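Local coordinates for protein oxalate biosynthetic component 1 (Burkholderia thailandensis, PDB 5IKY) that probably makes oxalate as a bifunctional enzyme, combining an alpha/beta-type serine hydrolase with an additional lyase activity in quorum sensing-dependent oxalogenesis, at residues V990-V998 and R1052-D1060; Y1032-W1041 and Y1074-W1085. All coordinates share one frame; numbering follows the deposited sequence.

Both contacts lie in the C-terminal alpha/beta hydrolase part of the enzyme, their centres about 10 Å apart, at the end of its mixed sheet where strands 988-992, 1049-1054 and 1038-1043 run side by side. The segments alternate along the chain: 990-998, 1032-1041, 1052-1060, 1074-1085. Interaction 1 joins two parallel strands and the loops that follow them; interaction 2 lays helix 1080-1090 and the turn before it against an edge strand, 1038-1043, and the loop leading into it. Arg-1052 O probably accepts from Val-1040 N between neighbouring strands, and Tyr-1074 OH bonds Asp-997 OD2 at 2.7 Å. This interleaving ties the buried loops of interaction 1 to the partly buried margin of the sheet in interaction 2.

Interaction 1 (V990-V998 and R1052-D1060); sequences VDVTAFNDV and RLTGVFLLD
Asp-991 and Arg-1052 form a parallel beta bridge where the axes of strands 990-992 and 1052-1054 come within 5.2 Å at 28°, with Leu-1053 N donating almost straight to Asp-991 O (3.1 Å). Beyond it the strands separate, and a water takes the place of the next direct bond: it accepts from Thr-993 N and donates to Asp-991 O and Leu-1053 O. Arg-1052, bent at chi2 and chi3, lies alongside Asp-991 and turns NH1 toward OD2; this salt bridge is weak and doubtful, since the position of OD2 is less sure. Asp-991 OD1 accepts from Thr-993 OG1 and also bonds Ser-976 OG; Thr-993 OG1 bonds Ser-976 N, and Arg-1052 NH2 reaches Gln-1042. On the opposite side of the sheet, Val-992 CG2 leans across Leu-1053 CD1 (3.7 Å). Val-1056 points into the contact, CB on Thr-993 O (3.5 Å) and CG1 on Ala-994 CB (4.0 Å). Phe-995 N donates to Val-1056 O (2.7 Å), and Ala-994 CB rests on Leu-1058 CG (3.8 Å). With CG between its backbone N and carbonyl carbon (chi1 51°), Asn-996 brings OD1 to Leu-1058 N (2.9 Å). Where strand pairing stops, the water and Asn-996 OD1 thus take over, holding the two departing loops together.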
loop_
_atom_site.group_PDB
_atom_site.type_symbol
_atom_site.label_atom_id
_atom_site.label_comp_id
_atom_site.label_asym_id
_atom_site.label_seq_id
_atom_site.Cartn_x
_atom_site.Cartn_y
_atom_site.Cartn_z
ATOM N N VAL A 990 10.837 2.247 -25.910
ATOM C CA VAL A 990 10.819 1.247 -24.851
ATOM C C VAL A 990 10.781 1.993 -23.523
ATOM O O VAL A 990 11.725 2.702 -23.174
ATOM C CB VAL A 990 12.039 0.311 -24.903
ATOM C CG1 VAL A 990 12.101 -0.547 -23.647
ATOM C CG2 VAL A 990 11.990 -0.559 -26.150
ATOM N N ASP A 991 9.684 1.841 -22.790
ATOM C CA ASP A 991 9.446 2.658 -21.606
ATOM C C ASP A 991 9.603 1.872 -20.306
ATOM O O ASP A 991 8.870 0.918 -20.047
ATOM C CB ASP A 991 8.048 3.284 -21.682
ATOM C CG ASP A 991 7.728 4.155 -20.481
ATOM O OD1 ASP A 991 8.665 4.681 -19.842
ATOM O OD2 ASP A 991 6.530 4.322 -20.182
ATOM N N VAL A 992 10.563 2.293 -19.487
ATOM C CA VAL A 992 10.805 1.664 -18.195
ATOM C C VAL A 992 10.596 2.663 -17.059
ATOM O O VAL A 992 11.483 3.460 -16.751
ATOM C CB VAL A 992 12.233 1.088 -18.105
ATOM C CG1 VAL A 992 12.412 0.319 -16.803
ATOM C CG2 VAL A 992 12.530 0.201 -19.306
ATOM N N THR A 993 9.421 2.623 -16.440
ATOM C CA THR A 993 9.109 3.541 -15.348
ATOM C C THR A 993 8.674 2.778 -14.098
ATOM O O THR A 993 7.874 1.845 -14.174
ATOM C CB THR A 993 8.012 4.545 -15.756
ATOM O OG1 THR A 993 8.442 5.281 -16.908
ATOM C CG2 THR A 993 7.721 5.517 -14.622
ATOM N N ALA A 994 9.213 3.183 -12.953
ATOM C CA ALA A 994 8.956 2.498 -11.691
ATOM C C ALA A 994 7.735 3.056 -10.960
ATOM O O ALA A 994 7.414 4.239 -11.069
ATOM C CB ALA A 994 10.183 2.577 -10.796
ATOM N N PHE A 995 7.063 2.191 -10.207
ATOM C CA PHE A 995 5.870 2.575 -9.462
ATOM C C PHE A 995 6.182 3.579 -8.358
ATOM O O PHE A 995 5.392 4.483 -8.091
ATOM C CB PHE A 995 5.198 1.339 -8.865
ATOM C CG PHE A 995 4.130 1.655 -7.857
ATOM C CD1 PHE A 995 2.912 2.182 -8.258
ATOM C CD2 PHE A 995 4.339 1.411 -6.509
ATOM C CE1 PHE A 995 1.925 2.469 -7.331
ATOM C CE2 PHE A 995 3.356 1.693 -5.577
ATOM C CZ PHE A 995 2.148 2.224 -5.989
ATOM N N ASN A 996 7.336 3.419 -7.718
ATOM C CA ASN A 996 7.726 4.317 -6.637
ATOM C C ASN A 996 8.433 5.563 -7.155
ATOM O O ASN A 996 8.898 6.393 -6.373
ATOM C CB ASN A 996 8.620 3.591 -5.633
ATOM C CG ASN A 996 9.782 2.890 -6.297
ATOM O OD1 ASN A 996 9.636 2.308 -7.371
ATOM N ND2 ASN A 996 10.947 2.946 -5.663
ATOM N N ASP A 997 8.522 5.689 -8.475
ATOM C CA ASP A 997 9.042 6.909 -9.075
ATOM C C ASP A 997 7.941 7.961 -9.046
ATOM O O ASP A 997 7.253 8.183 -10.043
ATOM C CB ASP A 997 9.527 6.660 -10.504
ATOM C CG ASP A 997 10.360 7.805 -11.046
ATOM O OD1 ASP A 997 10.309 8.913 -10.471
ATOM O OD2 ASP A 997 11.061 7.600 -12.059
ATOM N N VAL A 998 7.784 8.603 -7.893
ATOM C CA VAL A 998 6.670 9.510 -7.668
ATOM C C VAL A 998 6.743 10.755 -8.554
ATOM O O VAL A 998 5.714 11.327 -8.908
ATOM C CB VAL A 998 6.588 9.933 -6.184
ATOM C CG1 VAL A 998 6.285 8.729 -5.313
ATOM C CG2 VAL A 998 7.879 10.608 -5.741
ATOM N N ARG A 1052 5.748 -0.862 -22.878
ATOM C CA ARG A 1052 5.528 -0.419 -21.506
ATOM C C ARG A 1052 5.812 -1.531 -20.501
ATOM O O ARG A 1052 5.123 -2.550 -20.484
ATOM C CB ARG A 1052 4.090 0.079 -21.339
ATOM C CG ARG A 1052 3.856 0.924 -20.098
ATOM C CD ARG A 1052 3.896 2.405 -20.430
ATOM N NE ARG A 1052 2.870 2.770 -21.402
ATOM C CZ ARG A 1052 2.651 4.009 -21.832
ATOM N NH1 ARG A 1052 3.389 5.012 -21.376
ATOM N NH2 ARG A 1052 1.694 4.246 -22.719
ATOM N N LEU A 1053 6.826 -1.335 -19.663
ATOM C CA LEU A 1053 7.120 -2.292 -18.600
ATOM C C LEU A 1053 6.245 -2.017 -17.382
ATOM O O LEU A 1053 6.139 -0.876 -16.926
ATOM C CB LEU A 1053 8.598 -2.241 -18.198
ATOM C CG LEU A 1053 9.686 -2.517 -19.239
ATOM C CD1 LEU A 1053 10.943 -3.026 -18.549
ATOM C CD2 LEU A 1053 9.221 -3.496 -20.304
ATOM N N THR A 1054 5.621 -3.066 -16.855
ATOM C CA THR A 1054 4.769 -2.933 -15.679
ATOM C C THR A 1054 5.335 -3.711 -14.497
ATOM O O THR A 1054 6.022 -4.717 -14.676
ATOM C CB THR A 1054 3.331 -3.415 -15.960
ATOM O OG1 THR A 1054 3.344 -4.814 -16.278
ATOM C CG2 THR A 1054 2.723 -2.640 -17.119
ATOM N N GLY A 1055 5.043 -3.234 -13.290
ATOM C CA GLY A 1055 5.490 -3.893 -12.076
ATOM C C GLY A 1055 6.885 -3.476 -11.659
ATOM O O GLY A 1055 7.424 -3.974 -10.670
ATOM N N VAL A 1056 7.475 -2.560 -12.418
ATOM C CA VAL A 1056 8.805 -2.059 -12.109
ATOM C C VAL A 1056 8.773 -1.200 -10.850
ATOM O O VAL A 1056 7.898 -0.350 -10.689
ATOM C CB VAL A 1056 9.388 -1.230 -13.275
ATOM C CG1 VAL A 1056 10.788 -0.737 -12.937
ATOM C CG2 VAL A 1056 9.405 -2.049 -14.556
ATOM N N PHE A 1057 9.720 -1.442 -9.950
ATOM C CA PHE A 1057 9.919 -0.568 -8.801
ATOM C C PHE A 1057 11.386 -0.594 -8.393
ATOM O O PHE A 1057 12.123 -1.507 -8.761
ATOM C CB PHE A 1057 9.012 -0.970 -7.631
ATOM C CG PHE A 1057 9.321 -2.321 -7.049
ATOM C CD1 PHE A 1057 8.730 -3.464 -7.563
ATOM C CD2 PHE A 1057 10.188 -2.446 -5.974
ATOM C CE1 PHE A 1057 9.008 -4.706 -7.024
ATOM C CE2 PHE A 1057 10.470 -3.685 -5.433
ATOM C CZ PHE A 1057 9.881 -4.817 -5.959
ATOM N N LEU A 1058 11.810 0.415 -7.641
ATOM C CA LEU A 1058 13.209 0.539 -7.258
ATOM C C LEU A 1058 13.367 0.608 -5.746
ATOM O O LEU A 1058 12.719 1.417 -5.081
ATOM C CB LEU A 1058 13.833 1.779 -7.902
ATOM C CG LEU A 1058 13.657 1.924 -9.415
ATOM C CD1 LEU A 1058 14.312 3.206 -9.908
ATOM C CD2 LEU A 1058 14.221 0.712 -10.142
ATOM N N LEU A 1059 14.232 -0.243 -5.208
ATOM C CA LEU A 1059 14.514 -0.241 -3.779
ATOM C C LEU A 1059 15.569 0.803 -3.441
ATOM O O LEU A 1059 16.464 1.075 -4.242
ATOM C CB LEU A 1059 14.976 -1.624 -3.318
ATOM C CG LEU A 1059 13.918 -2.730 -3.304
ATOM C CD1 LEU A 1059 14.488 -4.011 -2.710
ATOM C CD2 LEU A 1059 12.678 -2.283 -2.541
ATOM N N ASP A 1060 15.457 1.395 -2.255
ATOM C CA ASP A 1060 16.476 2.320 -1.777
ATOM C C ASP A 1060 17.448 1.571 -0.867
ATOM O O ASP A 1060 17.431 0.341 -0.816
ATOM C CB ASP A 1060 15.837 3.513 -1.053
ATOM C CG ASP A 1060 15.325 3.164 0.336
ATOM O OD1 ASP A 1060 15.060 1.975 0.599
ATOM O OD2 ASP A 1060 15.177 4.087 1.164
HETATM O O HOH W 1 7.245 1.573 -17.841
#

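Interaction 2 (Y1032-W1041 and Y1074-W1085); sequences YRYDHATPVW and YLAASPLWLRQW
The Tyr-1034 ring carries Pro-1079 over one face, a CH-pi contact with CD 3.6 Å from the ring centroid, and has Tyr-1074 O at its edge. The same proline wedges its CG onto one face of Trp-1081, whose edge meets Ala-1037 CB and Asp-1035 CA; Trp-1081 CZ3 in turn lies over one face of Trp-1085, and Pro-1039 CB sits at the edge of Trp-1085. This is a helix of the alpha/beta hydrolase fold packing on the sheet: helix 1080-1090 lies against an outermost strand, 1038-1043, and the type I turn Tyr-1034 to Ala-1037 that precedes the strand. Trp-1085 CH2 comes to the edge of Trp-1041, 3.4 Å from CZ2, with the two six-membered rings inclined at 36°. Trp-1081 also reaches Leu-1053 of the neighbouring strand.

Polar bonds pin the loop end. Tyr-1034 N donates to Ala-1077 O (3.2 Å), a carbonyl just past helix 1071-1076. A chi1 of 48° sets the Tyr-1034 ring between its own backbone N and carbonyl carbon, and from there OH bonds Tyr-1074 O (2.9 Å) in the carbonyl plane, holding both ends of the residue to one short piece of chain. Trp-1081 NE1 makes a weak bond to Asp-1035 O, while Asp-1035 OD1 lies against Pro-1079 CB (3.1 Å).

Farther out, Arg-1033 lies extended past Ser-1078 O, its NE 4.2 Å from Arg-1083 NH2; that carbonyl oxygen is gripped side-on by Arg-1083, through NH2 at 2.9 Å and NE at 3.2 Å.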
loop_
_atom_site.group_PDB
_atom_site.type_symbol
_atom_site.label_atom_id
_atom_site.label_comp_id
_atom_site.label_asym_id
_atom_site.label_seq_id
_atom_site.Cartn_x
_atom_site.Cartn_y
_atom_site.Cartn_z
ATOM N N TYR A 1032 18.821 -6.558 -5.712
ATOM C CA TYR A 1032 17.505 -6.506 -6.342
ATOM C C TYR A 1032 17.532 -6.137 -7.825
ATOM O O TYR A 1032 18.186 -5.176 -8.232
ATOM C CB TYR A 1032 16.605 -5.516 -5.599
ATOM C CG TYR A 1032 15.350 -5.159 -6.363
ATOM C CD1 TYR A 1032 14.289 -6.053 -6.448
ATOM C CD2 TYR A 1032 15.229 -3.933 -7.007
ATOM C CE1 TYR A 1032 13.141 -5.733 -7.151
ATOM C CE2 TYR A 1032 14.087 -3.607 -7.712
ATOM C CZ TYR A 1032 13.045 -4.510 -7.780
ATOM O OH TYR A 1032 11.905 -4.190 -8.480
ATOM N N ARG A 1033 16.805 -6.919 -8.617
ATOM C CA ARG A 1033 16.546 -6.606 -10.017
ATOM C C ARG A 1033 15.060 -6.798 -10.303
ATOM O O ARG A 1033 14.439 -7.715 -9.767
ATOM C CB ARG A 1033 17.378 -7.491 -10.949
ATOM C CG ARG A 1033 18.878 -7.253 -10.908
ATOM C CD ARG A 1033 19.576 -8.202 -11.872
ATOM N NE ARG A 1033 21.022 -8.007 -11.913
ATOM C CZ ARG A 1033 21.876 -8.556 -11.056
ATOM N NH1 ARG A 1033 21.430 -9.335 -10.079
ATOM N NH2 ARG A 1033 23.177 -8.325 -11.173
ATOM N N TYR A 1034 14.485 -5.942 -11.143
ATOM C CA TYR A 1034 13.070 -6.077 -11.480
ATOM C C TYR A 1034 12.869 -6.999 -12.687
ATOM O O TYR A 1034 12.376 -6.577 -13.732
ATOM C CB TYR A 1034 12.424 -4.700 -11.725
ATOM C CG TYR A 1034 13.177 -3.759 -12.650
ATOM C CD1 TYR A 1034 14.199 -2.947 -12.170
ATOM C CD2 TYR A 1034 12.840 -3.656 -13.995
ATOM C CE1 TYR A 1034 14.880 -2.081 -13.010
ATOM C CE2 TYR A 1034 13.513 -2.793 -14.839
ATOM C CZ TYR A 1034 14.534 -2.010 -14.343
ATOM O OH TYR A 1034 15.207 -1.152 -15.181
ATOM N N ASP A 1035 13.251 -8.264 -12.527
ATOM C CA ASP A 1035 13.039 -9.273 -13.564
ATOM C C ASP A 1035 11.556 -9.564 -13.748
ATOM O O ASP A 1035 11.107 -9.891 -14.848
ATOM C CB ASP A 1035 13.773 -10.571 -13.228
ATOM C CG ASP A 1035 15.105 -10.337 -12.548
ATOM O OD1 ASP A 1035 15.887 -9.502 -13.040
ATOM O OD2 ASP A 1035 15.387 -11.009 -11.532
ATOM N N HIS A 1036 10.803 -9.425 -12.661
ATOM C CA HIS A 1036 9.373 -9.717 -12.646
ATOM C C HIS A 1036 8.568 -8.795 -13.558
ATOM O O HIS A 1036 7.397 -9.059 -13.835
ATOM C CB HIS A 1036 8.838 -9.609 -11.217
ATOM C CG HIS A 1036 9.031 -8.256 -10.608
ATOM N ND1 HIS A 1036 10.207 -7.877 -9.998
ATOM C CD2 HIS A 1036 8.205 -7.186 -10.530
ATOM C CE1 HIS A 1036 10.095 -6.634 -9.564
ATOM N NE2 HIS A 1036 8.889 -6.191 -9.874
ATOM N N ALA A 1037 9.201 -7.713 -14.003
ATOM C CA ALA A 1037 8.556 -6.721 -14.856
ATOM C C ALA A 1037 7.962 -7.346 -16.116
ATOM O O ALA A 1037 8.585 -8.194 -16.756
ATOM C CB ALA A 1037 9.545 -5.629 -15.225
ATOM N N THR A 1038 6.750 -6.922 -16.460
ATOM C CA THR A 1038 6.053 -7.449 -17.627
ATOM C C THR A 1038 5.865 -6.372 -18.687
ATOM O O THR A 1038 5.230 -5.349 -18.433
ATOM C CB THR A 1038 4.675 -8.024 -17.249
ATOM O OG1 THR A 1038 4.817 -8.955 -16.169
ATOM C CG2 THR A 1038 4.043 -8.724 -18.444
ATOM N N PRO A 1039 6.423 -6.598 -19.884
ATOM C CA PRO A 1039 6.270 -5.651 -20.991
ATOM C C PRO A 1039 4.876 -5.691 -21.614
ATOM O O PRO A 1039 4.399 -6.761 -21.992
ATOM C CB PRO A 1039 7.331 -6.110 -21.997
ATOM C CG PRO A 1039 7.517 -7.557 -21.709
ATOM C CD PRO A 1039 7.323 -7.713 -20.226
ATOM N N VAL A 1040 4.235 -4.532 -21.707
ATOM C CA VAL A 1040 2.960 -4.407 -22.405
ATOM C C VAL A 1040 3.195 -3.685 -23.729
ATOM O O VAL A 1040 3.916 -2.688 -23.783
ATOM C CB VAL A 1040 1.916 -3.650 -21.561
ATOM C CG1 VAL A 1040 0.593 -3.553 -22.305
ATOM C CG2 VAL A 1040 1.722 -4.341 -20.219
ATOM N N TRP A 1041 2.592 -4.193 -24.798
ATOM C CA TRP A 1041 2.904 -3.712 -26.138
ATOM C C TRP A 1041 1.730 -3.003 -26.805
ATOM O O TRP A 1041 0.630 -3.547 -26.904
ATOM C CB TRP A 1041 3.381 -4.880 -26.997
ATOM C CG TRP A 1041 4.647 -5.466 -26.474
ATOM C CD1 TRP A 1041 4.774 -6.451 -25.537
ATOM C CD2 TRP A 1041 5.975 -5.071 -26.824
ATOM N NE1 TRP A 1041 6.103 -6.709 -25.300
ATOM C CE2 TRP A 1041 6.861 -5.871 -26.075
ATOM C CE3 TRP A 1041 6.501 -4.123 -27.704
ATOM C CZ2 TRP A 1041 8.243 -5.753 -26.185
ATOM C CZ3 TRP A 1041 7.868 -4.008 -27.809
ATOM C CH2 TRP A 1041 8.726 -4.817 -27.055
ATOM N N TYR A 1074 17.812 2.903 -11.793
ATOM C CA TYR A 1074 17.091 2.440 -12.974
ATOM C C TYR A 1074 17.963 1.509 -13.804
ATOM O O TYR A 1074 17.490 0.503 -14.332
ATOM C CB TYR A 1074 16.627 3.619 -13.828
ATOM C CG TYR A 1074 15.187 4.010 -13.604
ATOM C CD1 TYR A 1074 14.152 3.219 -14.086
ATOM C CD2 TYR A 1074 14.859 5.176 -12.925
ATOM C CE1 TYR A 1074 12.829 3.570 -13.889
ATOM C CE2 TYR A 1074 13.538 5.538 -12.723
ATOM C CZ TYR A 1074 12.527 4.730 -13.208
ATOM O OH TYR A 1074 11.211 5.082 -13.010
ATOM N N LEU A 1075 19.242 1.853 -13.906
ATOM C CA LEU A 1075 20.190 1.060 -14.678
ATOM C C LEU A 1075 20.790 -0.069 -13.844
ATOM O O LEU A 1075 21.042 -1.160 -14.353
ATOM C CB LEU A 1075 21.302 1.952 -15.230
ATOM C CG LEU A 1075 20.856 3.037 -16.211
ATOM C CD1 LEU A 1075 22.030 3.919 -16.607
ATOM C CD2 LEU A 1075 20.208 2.415 -17.440
ATOM N N ALA A 1076 21.014 0.197 -12.560
ATOM C CA ALA A 1076 21.617 -0.788 -11.668
ATOM C C ALA A 1076 20.705 -1.992 -11.469
ATOM O O ALA A 1076 21.141 -3.137 -11.582
ATOM C CB ALA A 1076 21.955 -0.156 -10.324
ATOM N N ALA A 1077 19.435 -1.726 -11.179
ATOM C CA ALA A 1077 18.470 -2.787 -10.914
ATOM C C ALA A 1077 17.909 -3.385 -12.203
ATOM O O ALA A 1077 16.995 -4.208 -12.167
ATOM C CB ALA A 1077 17.337 -2.261 -10.038
ATOM N N SER A 1078 18.462 -2.968 -13.339
ATOM C CA SER A 1078 18.025 -3.476 -14.634
ATOM C C SER A 1078 18.239 -4.984 -14.740
ATOM O O SER A 1078 19.330 -5.486 -14.463
ATOM C CB SER A 1078 18.758 -2.759 -15.769
ATOM O OG SER A 1078 18.332 -3.238 -17.033
ATOM N N PRO A 1079 17.186 -5.710 -15.142
ATOM C CA PRO A 1079 17.193 -7.169 -15.286
ATOM C C PRO A 1079 17.998 -7.634 -16.495
ATOM O O PRO A 1079 18.192 -6.865 -17.437
ATOM C CB PRO A 1079 15.711 -7.507 -15.452
ATOM C CG PRO A 1079 15.127 -6.296 -16.071
ATOM C CD PRO A 1079 15.874 -5.134 -15.484
ATOM N N LEU A 1080 18.447 -8.885 -16.463
ATOM C CA LEU A 1080 19.301 -9.435 -17.512
ATOM C C LEU A 1080 18.597 -9.469 -18.867
ATOM O O LEU A 1080 19.213 -9.197 -19.899
ATOM C CB LEU A 1080 19.770 -10.842 -17.126
ATOM C CG LEU A 1080 20.925 -11.474 -17.913
ATOM C CD1 LEU A 1080 21.732 -12.395 -17.011
ATOM C CD2 LEU A 1080 20.426 -12.240 -19.134
ATOM N N TRP A 1081 17.310 -9.805 -18.864
ATOM C CA TRP A 1081 16.565 -9.937 -20.112
ATOM C C TRP A 1081 16.372 -8.589 -20.800
ATOM O O TRP A 1081 16.270 -8.520 -22.024
ATOM C CB TRP A 1081 15.207 -10.603 -19.866
ATOM C CG TRP A 1081 14.321 -9.879 -18.894
ATOM C CD1 TRP A 1081 14.283 -10.045 -17.539
ATOM C CD2 TRP A 1081 13.335 -8.886 -19.205
ATOM N NE1 TRP A 1081 13.337 -9.214 -16.987
ATOM C CE2 TRP A 1081 12.743 -8.491 -17.988
ATOM C CE3 TRP A 1081 12.898 -8.290 -20.393
ATOM C CZ2 TRP A 1081 11.738 -7.527 -17.924
ATOM C CZ3 TRP A 1081 11.899 -7.332 -20.326
ATOM C CH2 TRP A 1081 11.330 -6.962 -19.101
ATOM N N LEU A 1082 16.333 -7.520 -20.009
ATOM C CA LEU A 1082 16.189 -6.175 -20.559
ATOM C C LEU A 1082 17.465 -5.731 -21.267
ATOM O O LEU A 1082 17.412 -5.068 -22.304
ATOM C CB LEU A 1082 15.823 -5.178 -19.455
ATOM C CG LEU A 1082 15.701 -3.709 -19.872
ATOM C CD1 LEU A 1082 14.698 -3.550 -21.005
ATOM C CD2 LEU A 1082 15.310 -2.842 -18.681
ATOM N N ARG A 1083 18.610 -6.106 -20.705
ATOM C CA ARG A 1083 19.900 -5.740 -21.278
ATOM C C ARG A 1083 20.106 -6.405 -22.634
ATOM O O ARG A 1083 20.814 -5.877 -23.491
ATOM C CB ARG A 1083 21.033 -6.112 -20.321
ATOM C CG ARG A 1083 20.766 -5.677 -18.893
ATOM C CD ARG A 1083 21.996 -5.774 -18.011
ATOM N NE ARG A 1083 21.671 -5.434 -16.628
ATOM C CZ ARG A 1083 22.570 -5.172 -15.687
ATOM N NH1 ARG A 1083 23.865 -5.206 -15.975
ATOM N NH2 ARG A 1083 22.174 -4.872 -14.455
ATOM N N GLN A 1084 19.476 -7.561 -22.822
ATOM C CA GLN A 1084 19.527 -8.265 -24.099
ATOM C C GLN A 1084 18.875 -7.438 -25.203
ATOM O O GLN A 1084 19.333 -7.441 -26.348
ATOM C CB GLN A 1084 18.848 -9.632 -23.986
ATOM C CG GLN A 1084 18.567 -10.299 -25.326
ATOM C CD GLN A 1084 18.846 -11.788 -25.313
ATOM O OE1 GLN A 1084 19.789 -12.249 -24.671
ATOM N NE2 GLN A 1084 18.024 -12.549 -26.027
ATOM N N TRP A 1085 17.809 -6.725 -24.851
ATOM C CA TRP A 1085 17.110 -5.870 -25.807
ATOM C C TRP A 1085 18.018 -4.735 -26.264
ATOM O O TRP A 1085 18.106 -4.434 -27.455
ATOM C CB TRP A 1085 15.826 -5.298 -25.198
ATOM C CG TRP A 1085 14.800 -6.326 -24.814
ATOM C CD1 TRP A 1085 14.997 -7.668 -24.649
ATOM C CD2 TRP A 1085 13.411 -6.091 -24.550
ATOM N NE1 TRP A 1085 13.820 -8.280 -24.296
ATOM C CE2 TRP A 1085 12.831 -7.335 -24.229
ATOM C CE3 TRP A 1085 12.604 -4.949 -24.552
ATOM C CZ2 TRP A 1085 11.481 -7.468 -23.915
ATOM C CZ3 TRP A 1085 11.264 -5.085 -24.239
ATOM C CH2 TRP A 1085 10.716 -6.335 -23.925
#